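Local coordinates for protein putative tetR-family transcriptional regulator (Streptomyces coelicolor, PDB 3FIW) that probably binds operator DNA through a helix-turn-helix motif and regulates transcription, most likely as a TetR-family repressor, at residues E87-P92 / L130-R135; H97-R102 / M152-A157. All blocks are in the same frame, centred on the assembly; numbering follows the deposited sequence.

Overall arrangement
Both contacts lie in the helical C-terminal domain characteristic of TetR-family regulators, and their centres are 13 Å apart. Along the chain their segments alternate: 87-92, 97-102, 130-135, then 152-157. Contact 1 is a surface contact that lays the loop between helices 82-85 and 96-112 against the start of helix 130-142. Contact 2 is buried and packs helix 96-112 on helix 147-170. The two meet where CB of Pro-90 comes within 3.5 Å of NE1 of Trp-99. A loop-to-helix fastening at the surface thus runs directly into a helix-to-helix core, some of whose residues also pack on the second subunit.

Contact 1: residues E87-P92 / L130-R135; sequences EPLPEP and LDRVRR
The connecting loop that leads into helix 96-112 of this TetR-like C-terminal domain is fastened to the start of helix 130-142, chiefly by Arg-132 and Leu-89. Arg-132 reaches out to the carbonyl of Glu-87, where NH2 donates to O at 2.8 Å with an N-H...O angle of 158°. The acceptor lies near the guanidinium plane, whereas the donor is tilted 27° from the carbonyl plane. A water molecule closes a second path, donating to O of Glu-87 and accepting from NH1 of Arg-132 at 3.1 Å, so both terminal nitrogens are tied to one carbonyl. The bend of the arginine chain at chi3 (71°) turns the guanidinium toward the loop. Over one of its faces sits Leu-89, with CD2 3.4 Å from NH2, while the other methyl, CD1, rests 3.8 Å from CD of Arg-135. That second arginine is steadied within its own helix by a salt bridge from NE to OD2 of Asp-131, 3.2 Å long. Were Arg-132 replaced by an alanine, the Glu-87 carbonyl would probably lose its direct donor and the Leu-89 methyl the flat group it covers. Pro-90 also touches Lys-136 and Phe-139 of helix 130-142, while Glu-87, at the start of the segment, packs on Ser-106 of helix 96-112, so the loop bridges these two helices.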
# COMPACT_ATOMS: atom_id res chain seq x y z
N GLU A 87 -16.74 12.75 8.26
CA GLU A 87 -17.42 13.15 7.01
C GLU A 87 -18.89 12.79 7.03
O GLU A 87 -19.25 11.77 7.59
CB GLU A 87 -16.76 12.48 5.82
CG GLU A 87 -15.36 12.96 5.59
CD GLU A 87 -15.33 14.26 4.89
OE1 GLU A 87 -15.73 14.29 3.70
OE2 GLU A 87 -14.90 15.26 5.48
N PRO A 88 -19.76 13.61 6.37
CA PRO A 88 -21.19 13.23 6.34
C PRO A 88 -21.38 11.90 5.61
O PRO A 88 -20.63 11.58 4.67
CB PRO A 88 -21.86 14.35 5.55
CG PRO A 88 -20.82 15.43 5.35
CD PRO A 88 -19.47 14.85 5.62
N LEU A 89 -22.31 11.11 6.10
CA LEU A 89 -22.74 9.89 5.44
C LEU A 89 -23.58 10.21 4.20
O LEU A 89 -24.31 11.24 4.15
CB LEU A 89 -23.54 9.00 6.41
CG LEU A 89 -22.71 8.36 7.54
CD1 LEU A 89 -23.54 7.69 8.61
CD2 LEU A 89 -21.64 7.41 6.99
N PRO A 90 -23.55 9.32 3.21
CA PRO A 90 -24.27 9.63 1.99
C PRO A 90 -25.81 9.57 2.21
O PRO A 90 -26.28 8.76 3.01
CB PRO A 90 -23.80 8.54 1.02
CG PRO A 90 -23.33 7.41 1.88
CD PRO A 90 -22.89 7.99 3.17
N GLU A 91 -26.57 10.44 1.53
CA GLU A 91 -28.02 10.41 1.61
C GLU A 91 -28.61 9.96 0.31
O GLU A 91 -28.19 10.42 -0.74
CB GLU A 91 -28.58 11.78 1.92
CG GLU A 91 -28.87 11.99 3.39
CD GLU A 91 -28.47 13.38 3.84
OE1 GLU A 91 -27.62 14.02 3.16
OE2 GLU A 91 -28.99 13.83 4.89
N PRO A 92 -29.60 9.06 0.38
CA PRO A 92 -30.52 8.75 -0.72
C PRO A 92 -30.84 9.94 -1.61
O PRO A 92 -31.18 11.05 -1.14
CB PRO A 92 -31.78 8.31 0.03
CG PRO A 92 -31.19 7.49 1.10
CD PRO A 92 -29.92 8.22 1.56
N LEU A 130 -18.51 -0.38 12.02
CA LEU A 130 -19.41 -1.30 11.29
C LEU A 130 -20.75 -0.64 10.92
O LEU A 130 -21.34 -0.94 9.88
CB LEU A 130 -19.67 -2.57 12.10
CG LEU A 130 -18.48 -3.28 12.79
CD1 LEU A 130 -18.91 -3.88 14.15
CD2 LEU A 130 -17.77 -4.32 11.90
N ASP A 131 -21.21 0.25 11.79
CA ASP A 131 -22.37 1.05 11.50
C ASP A 131 -22.19 1.92 10.22
O ASP A 131 -23.06 1.90 9.34
CB ASP A 131 -22.75 1.91 12.71
CG ASP A 131 -23.99 2.75 12.46
OD1 ASP A 131 -25.11 2.21 12.61
OD2 ASP A 131 -23.86 3.95 12.11
N ARG A 132 -21.07 2.65 10.14
CA ARG A 132 -20.73 3.51 9.00
C ARG A 132 -20.50 2.72 7.72
O ARG A 132 -20.92 3.14 6.64
CB ARG A 132 -19.49 4.36 9.30
CG ARG A 132 -19.72 5.49 10.29
CD ARG A 132 -18.51 6.42 10.37
NE ARG A 132 -18.38 7.20 9.15
CZ ARG A 132 -18.92 8.39 8.97
NH1 ARG A 132 -19.61 8.97 9.96
NH2 ARG A 132 -18.76 9.02 7.80
N VAL A 133 -19.79 1.59 7.83
CA VAL A 133 -19.50 0.75 6.65
C VAL A 133 -20.82 0.24 6.06
O VAL A 133 -20.97 0.16 4.85
CB VAL A 133 -18.54 -0.41 7.00
CG1 VAL A 133 -18.39 -1.39 5.83
CG2 VAL A 133 -17.16 0.13 7.45
N ARG A 134 -21.78 -0.09 6.93
CA ARG A 134 -23.06 -0.65 6.51
C ARG A 134 -23.95 0.40 5.89
O ARG A 134 -24.70 0.10 4.97
CB ARG A 134 -23.77 -1.30 7.71
CG ARG A 134 -25.11 -2.02 7.40
CD ARG A 134 -24.89 -3.37 6.70
NE ARG A 134 -25.12 -3.36 5.24
CZ ARG A 134 -24.21 -3.69 4.31
NH1 ARG A 134 -22.97 -4.06 4.64
NH2 ARG A 134 -24.56 -3.66 3.02
N ARG A 135 -23.88 1.63 6.40
CA ARG A 135 -24.71 2.73 5.88
C ARG A 135 -24.24 3.16 4.46
O ARG A 135 -25.06 3.37 3.56
CB ARG A 135 -24.73 3.92 6.85
CG ARG A 135 -25.40 3.63 8.21
CD ARG A 135 -26.07 4.86 8.80
NE ARG A 135 -26.40 4.64 10.21
CZ ARG A 135 -27.63 4.45 10.71
NH1 ARG A 135 -28.72 4.50 9.94
NH2 ARG A 135 -27.77 4.25 12.02
O HOH W 1 -21.43 11.51 9.88

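Contact 2: residues H97-R102 / M152-A157; sequences HGWFLR and MAMLAA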
# COMPACT_ATOMS: atom_id res chain seq x y z
N HIS A 97 -22.10 8.11 -7.57
CA HIS A 97 -20.87 8.08 -8.35
C HIS A 97 -19.88 9.11 -7.81
O HIS A 97 -18.76 8.76 -7.53
CB HIS A 97 -21.17 8.29 -9.85
CG HIS A 97 -20.01 8.05 -10.76
ND1 HIS A 97 -18.70 8.33 -10.40
CD2 HIS A 97 -19.96 7.63 -12.05
CE1 HIS A 97 -17.90 8.06 -11.42
NE2 HIS A 97 -18.64 7.62 -12.43
N GLY A 98 -20.32 10.36 -7.69
CA GLY A 98 -19.57 11.45 -7.08
C GLY A 98 -19.25 11.22 -5.61
O GLY A 98 -18.16 11.57 -5.16
N TRP A 99 -20.19 10.64 -4.85
CA TRP A 99 -19.94 10.27 -3.48
C TRP A 99 -18.84 9.21 -3.41
O TRP A 99 -17.91 9.32 -2.61
CB TRP A 99 -21.18 9.71 -2.79
CG TRP A 99 -20.81 9.16 -1.40
CD1 TRP A 99 -20.76 9.87 -0.22
CD2 TRP A 99 -20.37 7.82 -1.08
NE1 TRP A 99 -20.34 9.05 0.81
CE2 TRP A 99 -20.13 7.79 0.32
CE3 TRP A 99 -20.21 6.65 -1.82
CZ2 TRP A 99 -19.70 6.64 0.97
CZ3 TRP A 99 -19.79 5.50 -1.17
CH2 TRP A 99 -19.54 5.49 0.21
N PHE A 100 -18.93 8.19 -4.24
CA PHE A 100 -17.85 7.17 -4.24
C PHE A 100 -16.44 7.78 -4.38
O PHE A 100 -15.53 7.49 -3.61
CB PHE A 100 -18.10 6.08 -5.31
CG PHE A 100 -17.17 4.92 -5.21
CD1 PHE A 100 -17.52 3.80 -4.48
CD2 PHE A 100 -15.92 4.96 -5.81
CE1 PHE A 100 -16.65 2.75 -4.37
CE2 PHE A 100 -15.06 3.91 -5.70
CZ PHE A 100 -15.42 2.80 -4.99
N LEU A 101 -16.27 8.61 -5.39
CA LEU A 101 -15.02 9.33 -5.54
C LEU A 101 -14.68 10.12 -4.30
O LEU A 101 -13.55 10.07 -3.83
CB LEU A 101 -15.10 10.26 -6.76
CG LEU A 101 -15.34 9.52 -8.11
CD1 LEU A 101 -15.53 10.54 -9.20
CD2 LEU A 101 -14.21 8.59 -8.47
N ARG A 102 -15.66 10.90 -3.83
CA ARG A 102 -15.51 11.73 -2.63
C ARG A 102 -15.05 10.92 -1.38
O ARG A 102 -14.10 11.33 -0.66
CB ARG A 102 -16.81 12.51 -2.39
CG ARG A 102 -16.68 13.73 -1.47
CD ARG A 102 -18.03 14.44 -1.16
NE ARG A 102 -18.81 14.44 -2.38
CZ ARG A 102 -20.07 14.00 -2.46
NH1 ARG A 102 -20.68 13.55 -1.35
NH2 ARG A 102 -20.71 14.01 -3.64
N MSE A 152 -16.62 -5.15 -3.43
CA MSE A 152 -15.31 -5.29 -4.13
C MSE A 152 -14.68 -3.96 -4.49
O MSE A 152 -13.49 -3.76 -4.19
CB MSE A 152 -15.45 -6.19 -5.34
CG MSE A 152 -16.00 -7.58 -4.95
SE MSE A 152 -14.76 -8.55 -3.78
CE MSE A 152 -15.46 -8.16 -2.03
N ALA A 153 -15.48 -3.05 -5.07
CA ALA A 153 -15.07 -1.68 -5.38
C ALA A 153 -14.56 -0.94 -4.18
O ALA A 153 -13.44 -0.33 -4.22
CB ALA A 153 -16.23 -0.90 -6.01
N MSE A 154 -15.35 -1.01 -3.12
CA MSE A 154 -14.94 -0.41 -1.85
C MSE A 154 -13.64 -0.97 -1.30
O MSE A 154 -12.82 -0.21 -0.83
CB MSE A 154 -16.03 -0.55 -0.81
CG MSE A 154 -17.27 0.20 -1.20
SE MSE A 154 -17.15 2.09 -0.79
CE MSE A 154 -17.36 1.94 1.14
N LEU A 155 -13.46 -2.29 -1.30
CA LEU A 155 -12.18 -2.89 -0.95
C LEU A 155 -11.03 -2.44 -1.88
O LEU A 155 -9.98 -2.04 -1.40
CB LEU A 155 -12.28 -4.41 -0.91
CG LEU A 155 -13.13 -4.99 0.23
CD1 LEU A 155 -13.21 -6.52 0.12
CD2 LEU A 155 -12.59 -4.59 1.61
N ALA A 156 -11.27 -2.50 -3.21
CA ALA A 156 -10.29 -2.12 -4.20
C ALA A 156 -9.81 -0.70 -3.96
O ALA A 156 -8.63 -0.43 -4.01
CB ALA A 156 -10.88 -2.22 -5.65
N ALA A 157 -10.76 0.19 -3.75
CA ALA A 157 -10.54 1.61 -3.66
C ALA A 157 -9.63 1.90 -2.50
O ALA A 157 -8.68 2.64 -2.63
CB ALA A 157 -11.87 2.36 -3.53
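Phe-100 drives its ring end-on toward helix 147-170 and meets three residues there. CZ lies 3.9 Å from CB of Ala-153 and the same distance from CB of Ala-157, one turn later, so the ring enters between two small side chains. The carbonyl oxygen of Ala-153 also lies at the ring edge, near its plane, 3.8 Å from CZ. Beside the ring runs selenomethionine Met-154, whose SE lies 3.7 Å from CE1 of Phe-100; the line from SE to the ring centroid is 58° off the normal, an oblique Met-aromatic contact. Bends at chi2 and chi3 turn the Met-154 chain so that its CE methyl reaches the edge of the Trp-99 indole, 4.3 Å from CH2; SE makes a longer Met-aromatic approach to the same indole. The local helix axes stay 11.8 Å apart, inclined at 32° in the same general direction. With CG anti to the backbone N (chi1 -171°), the phenyl group spans that separation. Around this shell, helix 130-142 supplies Met-137 and Leu-140 against Met-154, and Phe-139 packs edge-to-face with Trp-99. Leu-199 of helix 189-204 touches Ala-153, while Thr-201 and Leu-204 of the second subunit pack on Phe-100 and Ala-153 respectively. No hydrogen bond crosses between the two segments: cohesion probably rests on apolar burial and the Met-aromatic approach, made here by selenium where methionine has sulfur, and the same aromatic-alanine surface continues into the packing between subunits.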